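Local coordinates for protein pectate lyase 1 (PDB 1PXZ) that cleaves pectate, a galacturonan of plant cell walls, by calcium-dependent elimination with low activity, and is the major allergen of mountain cedar pollen, at residues A[105-110]-A[124-129]; A[150-155]-A[169-174]. All blocks are in the same frame, centred on the assembly; numbering follows the deposited sequence.

Interaction 1 of 2, residues A[105-110]-A[124-129]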
ATOM      1  N   GLY A 105     -18.100   6.409  -3.214  1.00 15.02           N
ATOM      2  CA  GLY A 105     -17.615   7.654  -2.632  1.00 11.64           C
ATOM      3  C   GLY A 105     -16.090   7.689  -2.663  1.00 13.79           C
ATOM      4  O   GLY A 105     -15.477   6.703  -3.079  1.00 17.15           O
ATOM      5  N   PRO A 106     -15.505   8.801  -2.241  1.00 14.62           N
ATOM      6  CA  PRO A 106     -14.057   8.928  -2.103  1.00 17.06           C
ATOM      7  C   PRO A 106     -13.565   8.066  -0.935  1.00 14.13           C
ATOM      8  O   PRO A 106     -14.361   7.599  -0.136  1.00 10.45           O
ATOM      9  CB  PRO A 106     -13.815  10.406  -1.799  1.00 18.17           C
ATOM     10  CG  PRO A 106     -15.132  10.953  -1.386  1.00 21.15           C
ATOM     11  CD  PRO A 106     -16.214  10.050  -1.895  1.00 13.77           C
ATOM     12  N   CYS A 107     -12.242   7.861  -0.868  1.00 10.95           N
ATOM     13  CA  CYS A 107     -11.699   6.928   0.118  1.00  6.31           C
ATOM     14  C   CYS A 107     -10.666   7.588   1.009  1.00 13.75           C
ATOM     15  O   CYS A 107     -10.946   8.690   1.520  1.00 12.27           O
ATOM     16  CB  CYS A 107     -11.189   5.680  -0.638  1.00 12.15           C
ATOM     17  SG  CYS A 107     -12.618   4.775  -1.337  1.00 17.47           S
ATOM     18  N   LEU A 108      -9.507   6.980   1.218  1.00 10.71           N
ATOM     19  CA  LEU A 108      -8.606   7.371   2.297  1.00  9.06           C
ATOM     20  C   LEU A 108      -7.400   8.177   1.826  1.00 13.95           C
ATOM     21  O   LEU A 108      -6.761   7.846   0.819  1.00 12.21           O
ATOM     22  CB  LEU A 108      -8.049   6.144   3.034  1.00  9.31           C
ATOM     23  CG  LEU A 108      -9.110   5.191   3.617  1.00 10.05           C
ATOM     24  CD1 LEU A 108      -8.436   3.999   4.275  1.00 13.05           C
ATOM     25  CD2 LEU A 108     -10.024   5.946   4.570  1.00 10.91           C
ATOM     26  N   PHE A 109      -7.135   9.227   2.599  1.00  8.60           N
ATOM     27  CA  PHE A 109      -6.120  10.206   2.268  1.00  9.87           C
ATOM     28  C   PHE A 109      -5.246  10.484   3.485  1.00  9.65           C
ATOM     29  O   PHE A 109      -5.719  10.594   4.605  1.00  9.80           O
ATOM     30  CB  PHE A 109      -6.745  11.529   1.783  1.00 10.89           C
ATOM     31  CG  PHE A 109      -7.426  11.426   0.424  1.00 13.27           C
ATOM     32  CD1 PHE A 109      -8.651  10.789   0.276  1.00 12.82           C
ATOM     33  CD2 PHE A 109      -6.827  11.970  -0.698  1.00 15.29           C
ATOM     34  CE1 PHE A 109      -9.289  10.659  -0.945  1.00 12.81           C
ATOM     35  CE2 PHE A 109      -7.446  11.849  -1.930  1.00 15.39           C
ATOM     36  CZ  PHE A 109      -8.662  11.212  -2.050  1.00 14.39           C
ATOM     37  N   MET A 110      -3.947  10.596   3.239  1.00 12.43           N
ATOM     38  CA  MET A 110      -3.021  10.994   4.300  1.00 14.41           C
ATOM     39  C   MET A 110      -2.108  12.085   3.749  1.00 15.76           C
ATOM     40  O   MET A 110      -1.517  11.903   2.670  1.00 11.79           O
ATOM     41  CB  MET A 110      -2.211   9.796   4.789  1.00 10.07           C
ATOM     42  CG  MET A 110      -3.027   8.810   5.633  1.00 16.11           C
ATOM     43  SD  MET A 110      -2.345   7.152   5.445  1.00 36.01           S
ATOM     44  CE  MET A 110      -3.000   6.749   3.808  1.00 30.05           C
ATOM     45  N   HIS A 124     -13.118  -0.642  -2.174  1.00  6.65           N
ATOM     46  CA  HIS A 124     -13.399  -0.812  -3.597  1.00  6.61           C
ATOM     47  C   HIS A 124     -14.471   0.176  -4.043  1.00 12.99           C
ATOM     48  O   HIS A 124     -15.193   0.677  -3.178  1.00 11.68           O
ATOM     49  CB  HIS A 124     -13.852  -2.246  -3.868  1.00  8.44           C
ATOM     50  CG  HIS A 124     -14.992  -2.639  -2.988  1.00 14.25           C
ATOM     51  ND1 HIS A 124     -16.269  -2.173  -3.238  1.00 20.70           N
ATOM     52  CD2 HIS A 124     -15.074  -3.425  -1.893  1.00 17.31           C
ATOM     53  CE1 HIS A 124     -17.092  -2.661  -2.331  1.00 20.49           C
ATOM     54  NE2 HIS A 124     -16.392  -3.417  -1.507  1.00 17.92           N
ATOM     55  N   GLY A 125     -14.522   0.425  -5.337  1.00 15.33           N
ATOM     56  CA  GLY A 125     -15.457   1.374  -5.908  1.00 12.04           C
ATOM     57  C   GLY A 125     -15.154   2.814  -5.528  1.00 14.73           C
ATOM     58  O   GLY A 125     -16.075   3.634  -5.538  1.00 15.76           O
ATOM     59  N   CYS A 126     -13.908   3.169  -5.199  1.00 12.17           N
ATOM     60  CA  CYS A 126     -13.642   4.559  -4.866  1.00 10.30           C
ATOM     61  C   CYS A 126     -13.841   5.447  -6.085  1.00 15.87           C
ATOM     62  O   CYS A 126     -13.540   5.075  -7.218  1.00 18.07           O
ATOM     63  CB  CYS A 126     -12.213   4.755  -4.329  1.00 14.62           C
ATOM     64  SG  CYS A 126     -11.884   3.684  -2.902  1.00 19.44           S
ATOM     65  N   ASN A 127     -14.346   6.646  -5.865  1.00 17.00           N
ATOM     66  CA  ASN A 127     -14.704   7.496  -6.995  1.00 17.86           C
ATOM     67  C   ASN A 127     -14.181   8.909  -6.864  1.00 15.13           C
ATOM     68  O   ASN A 127     -13.865   9.311  -5.750  1.00 20.39           O
ATOM     69  CB  ASN A 127     -16.237   7.573  -7.081  1.00 25.45           C
ATOM     70  CG  ASN A 127     -16.681   8.101  -8.430  1.00 34.79           C
ATOM     71  OD1 ASN A 127     -17.389   9.103  -8.508  1.00 71.76           O
ATOM     72  ND2 ASN A 127     -16.254   7.401  -9.471  1.00 35.62           N
ATOM     73  N   THR A 128     -14.114   9.616  -7.979  1.00 21.91           N
ATOM     74  CA  THR A 128     -13.703  11.014  -8.002  1.00 20.45           C
ATOM     75  C   THR A 128     -14.503  11.836  -6.999  1.00 20.39           C
ATOM     76  O   THR A 128     -15.719  11.718  -6.862  1.00 20.54           O
ATOM     77  CB  THR A 128     -13.878  11.629  -9.402  1.00 23.89           C
ATOM     78  OG1 THR A 128     -12.979  10.949 -10.293  1.00 31.74           O
ATOM     79  CG2 THR A 128     -13.487  13.103  -9.389  1.00 23.03           C
ATOM     80  N   SER A 129     -13.800  12.696  -6.251  1.00 19.49           N
ATOM     81  CA  SER A 129     -14.602  13.469  -5.290  1.00 16.51           C
ATOM     82  C   SER A 129     -14.962  14.818  -5.890  1.00 18.83           C
ATOM     83  O   SER A 129     -14.436  15.239  -6.922  1.00 20.21           O
ATOM     84  CB  SER A 129     -13.820  13.644  -3.990  1.00 14.80           C
ATOM     85  OG  SER A 129     -12.694  14.497  -4.235  1.00 25.90           O
TER
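Cys107 and Cys126 are joined by a disulfide, SG to SG 2.0 Å, that ties the run into strand 108-111 to the loop following strand 122-124. Both sulfurs lie beside their own backbone N and anti to the carbonyl carbon (chi1 -68° at Cys107, -56° at Cys126). The bridge is turned at chi3 -95°, close to the relaxed right angle of an unstrained disulfide. Cys107 CB and Cys126 CB stand 3.9 Å apart.

One backbone hydrogen bond backs up the covalent link: Asn127 N donates to Gly105 O at 3.0 Å. The same Gly105 O takes a CA-H...O contact from Cys126 CA at 3.3 Å, so it is gripped by two successive residues of the loop.

Apolar packing is slight. The Pro106 ring lays its CB 3.9 Å from Ser129 CB, with its CG nearly as close, while the hydroxyl of Ser129 is held by the backbone N of Gln148.

The cross-link joins equivalent turns of two consecutive coils of the parallel beta-helix, those that follow the neighbouring parallel strands 99-102 and 122-124. Beyond it, Leu108 pairs through its backbone with Ala152 and Thr154 of the next coil, Phe109 meets Tyr85 on the preceding one, and Leu108 and Met110 pack on strand 114-119 in the interior.

Interaction 2 of 2, residues A[150-155]-A[169-174]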
ATOM      1  N   GLY A 150     -10.123   9.094  -7.709  1.00 19.57           N
ATOM      2  CA  GLY A 150     -10.718   7.958  -7.042  1.00 19.91           C
ATOM      3  C   GLY A 150      -9.714   6.863  -6.716  1.00 14.28           C
ATOM      4  O   GLY A 150      -9.831   5.734  -7.195  1.00 15.67           O
ATOM      5  N   ASP A 151      -8.729   7.211  -5.899  1.00 15.24           N
ATOM      6  CA  ASP A 151      -7.730   6.271  -5.422  1.00 16.82           C
ATOM      7  C   ASP A 151      -8.189   5.647  -4.117  1.00 14.12           C
ATOM      8  O   ASP A 151      -8.808   6.336  -3.300  1.00 16.13           O
ATOM      9  CB  ASP A 151      -6.378   6.946  -5.174  1.00 17.39           C
ATOM     10  CG  ASP A 151      -5.769   7.580  -6.409  1.00 25.03           C
ATOM     11  OD1 ASP A 151      -5.984   7.059  -7.518  1.00 21.21           O
ATOM     12  OD2 ASP A 151      -5.082   8.614  -6.278  1.00 37.97           O
ATOM     13  N   ALA A 152      -7.871   4.382  -3.888  1.00  9.48           N
ATOM     14  CA  ALA A 152      -8.281   3.793  -2.613  1.00  6.65           C
ATOM     15  C   ALA A 152      -7.509   4.387  -1.438  1.00  9.15           C
ATOM     16  O   ALA A 152      -8.050   4.682  -0.384  1.00 11.19           O
ATOM     17  CB  ALA A 152      -8.089   2.283  -2.634  1.00  9.90           C
ATOM     18  N   ILE A 153      -6.200   4.533  -1.617  1.00  6.51           N
ATOM     19  CA  ILE A 153      -5.357   5.055  -0.544  1.00  7.95           C
ATOM     20  C   ILE A 153      -4.393   6.061  -1.130  1.00 10.47           C
ATOM     21  O   ILE A 153      -3.679   5.699  -2.083  1.00 14.45           O
ATOM     22  CB  ILE A 153      -4.584   3.901   0.123  1.00  7.05           C
ATOM     23  CG1 ILE A 153      -5.467   2.870   0.829  1.00 12.93           C
ATOM     24  CG2 ILE A 153      -3.536   4.468   1.077  1.00  9.59           C
ATOM     25  CD1 ILE A 153      -4.744   1.639   1.330  1.00 11.39           C
ATOM     26  N   THR A 154      -4.385   7.278  -0.604  1.00  9.29           N
ATOM     27  CA  THR A 154      -3.475   8.282  -1.182  1.00 15.50           C
ATOM     28  C   THR A 154      -2.550   8.828  -0.108  1.00 16.96           C
ATOM     29  O   THR A 154      -3.081   9.191   0.945  1.00 11.44           O
ATOM     30  CB  THR A 154      -4.256   9.450  -1.808  1.00 17.73           C
ATOM     31  OG1 THR A 154      -5.037   8.959  -2.900  1.00 20.32           O
ATOM     32  CG2 THR A 154      -3.299  10.489  -2.376  1.00 28.01           C
ATOM     33  N   MET A 155      -1.245   8.878  -0.355  1.00  9.51           N
ATOM     34  CA  MET A 155      -0.313   9.416   0.640  1.00 15.91           C
ATOM     35  C   MET A 155       0.501  10.549   0.017  1.00 20.34           C
ATOM     36  O   MET A 155       1.122  10.338  -1.031  1.00 16.83           O
ATOM     37  CB  MET A 155       0.624   8.341   1.194  1.00 12.88           C
ATOM     38  CG  MET A 155      -0.084   7.324   2.095  1.00 16.88           C
ATOM     39  SD  MET A 155       0.987   5.881   2.401  1.00 21.20           S
ATOM     40  CE  MET A 155       0.580   5.005   0.880  1.00 23.68           C
ATOM     41  N   SER A 169      -9.675  -3.244  -4.687  1.00  6.44           N
ATOM     42  CA  SER A 169     -10.080  -3.627  -6.037  1.00  7.64           C
ATOM     43  C   SER A 169     -10.956  -2.551  -6.667  1.00 15.69           C
ATOM     44  O   SER A 169     -11.500  -1.727  -5.937  1.00 12.00           O
ATOM     45  CB  SER A 169     -10.852  -4.953  -6.009  1.00 10.53           C
ATOM     46  OG  SER A 169     -12.058  -4.840  -5.247  1.00 12.86           O
ATOM     47  N   ASP A 170     -11.071  -2.556  -7.983  1.00 12.83           N
ATOM     48  CA  ASP A 170     -12.095  -1.846  -8.714  1.00  9.72           C
ATOM     49  C   ASP A 170     -12.300  -0.408  -8.294  1.00 16.18           C
ATOM     50  O   ASP A 170     -13.426  -0.035  -7.933  1.00 13.83           O
ATOM     51  CB  ASP A 170     -13.414  -2.623  -8.493  1.00 16.40           C
ATOM     52  CG  ASP A 170     -14.537  -2.141  -9.397  1.00 26.66           C
ATOM     53  OD1 ASP A 170     -14.242  -1.559 -10.463  1.00 18.01           O
ATOM     54  OD2 ASP A 170     -15.704  -2.341  -9.001  1.00 25.85           O
ATOM     55  N   CYS A 171     -11.250   0.407  -8.341  1.00 10.75           N
ATOM     56  CA  CYS A 171     -11.425   1.835  -8.105  1.00 12.71           C
ATOM     57  C   CYS A 171     -11.328   2.614  -9.402  1.00 21.29           C
ATOM     58  O   CYS A 171     -10.908   2.059 -10.422  1.00 16.14           O
ATOM     59  CB  CYS A 171     -10.373   2.331  -7.090  1.00 10.14           C
ATOM     60  SG  CYS A 171     -10.849   1.650  -5.467  1.00 15.16           S
ATOM     61  N   SER A 172     -11.708   3.899  -9.387  1.00 10.94           N
ATOM     62  CA  SER A 172     -11.714   4.589 -10.684  1.00 18.80           C
ATOM     63  C   SER A 172     -10.301   4.920 -11.134  1.00 21.85           C
ATOM     64  O   SER A 172     -10.045   4.891 -12.343  1.00 20.89           O
ATOM     65  CB  SER A 172     -12.590   5.844 -10.634  1.00 21.47           C
ATOM     66  OG  SER A 172     -12.082   6.759  -9.678  1.00 32.70           O
ATOM     67  N   ASP A 173      -9.384   5.217 -10.219  1.00 16.88           N
ATOM     68  CA  ASP A 173      -8.033   5.588 -10.671  1.00 16.70           C
ATOM     69  C   ASP A 173      -7.008   4.619 -10.122  1.00 16.28           C
ATOM     70  O   ASP A 173      -6.844   3.555 -10.726  1.00 20.27           O
ATOM     71  CB  ASP A 173      -7.725   7.029 -10.259  1.00 19.62           C
ATOM     72  CG  ASP A 173      -8.688   7.957 -10.998  1.00 36.18           C
ATOM     73  OD1 ASP A 173      -8.435   8.199 -12.199  1.00 36.70           O
ATOM     74  OD2 ASP A 173      -9.674   8.427 -10.396  1.00 54.23           O
ATOM     75  N   GLY A 174      -6.329   4.920  -9.016  1.00 11.45           N
ATOM     76  CA  GLY A 174      -5.370   3.952  -8.496  1.00 13.76           C
ATOM     77  C   GLY A 174      -5.823   3.241  -7.238  1.00 16.86           C
ATOM     78  O   GLY A 174      -6.817   3.582  -6.598  1.00 16.79           O
TER
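Asp151 and Asp173 each carry CG beside the backbone N and anti to the carbonyl carbon (chi1 -61° and -65°), which sends the first carboxylate to Gly174 and the second to Gly150. The two side chains cross at about a right angle, their carboxylate planes 88° apart, at a turn of the parallel beta-helix, where the approach to strand 153-156 meets the approach to strand 174-179, its neighbour in the next coil.

Asp173 OD2 accepts a hydrogen bond from Gly150 N at 2.8 Å, on the anti side, and another from Ser172 OG at 3.0 Å; the two donors reach it from opposite faces of the carboxylate plane. In return Asp173 N donates to Gly150 O, so backbone and side chain of one aspartate clasp both polar atoms of this glycine. Asp151 OD1 is met by Gly174 N at 2.6 Å, nearly along its C-O axis, and Ala152 N bonds to Gly174 O at 3.0 Å just before strand 153-156.

By similarity Asp173 is a calcium ligand together with Asp149 and Asp177. Asp149 touches the Asp173 side chain and Asp177 that of Asp151, so the contact contributes one ligand to the probable metal site and abuts the other two. Gly150 N and Ser172 OG fix the rotation of the Asp173 carboxylate, and as second-shell groups they would position this probable ligand.

Cys171 CB also rests 3.4 Å from Gly150 O, and Cys171 SG lies 4.0 Å from Ala152 CB.

Overall arrangement
From the N terminus, the chain enters strand 108-111 through 105-110, passes strands 114-119 and 122-124, and returns at 124-129, where interaction 1 closes the loop covalently. It then runs out through the hairpin of strands 132-137 and 141-145 before 150-155 opens interaction 2, which closes after strands 161-164 and 167-169. The two loops are in series, neither nested nor crossed, with similar spans. The centres of the two interactions lie about 6 Å apart because strands 108-111 and 153-156 are neighbours in one parallel sheet, linked by probable hydrogen bonds from Thr154 N to Leu108 O and Met110 N to Thr154 O. Together they tie consecutive coils of the beta-helix beside the probable calcium site.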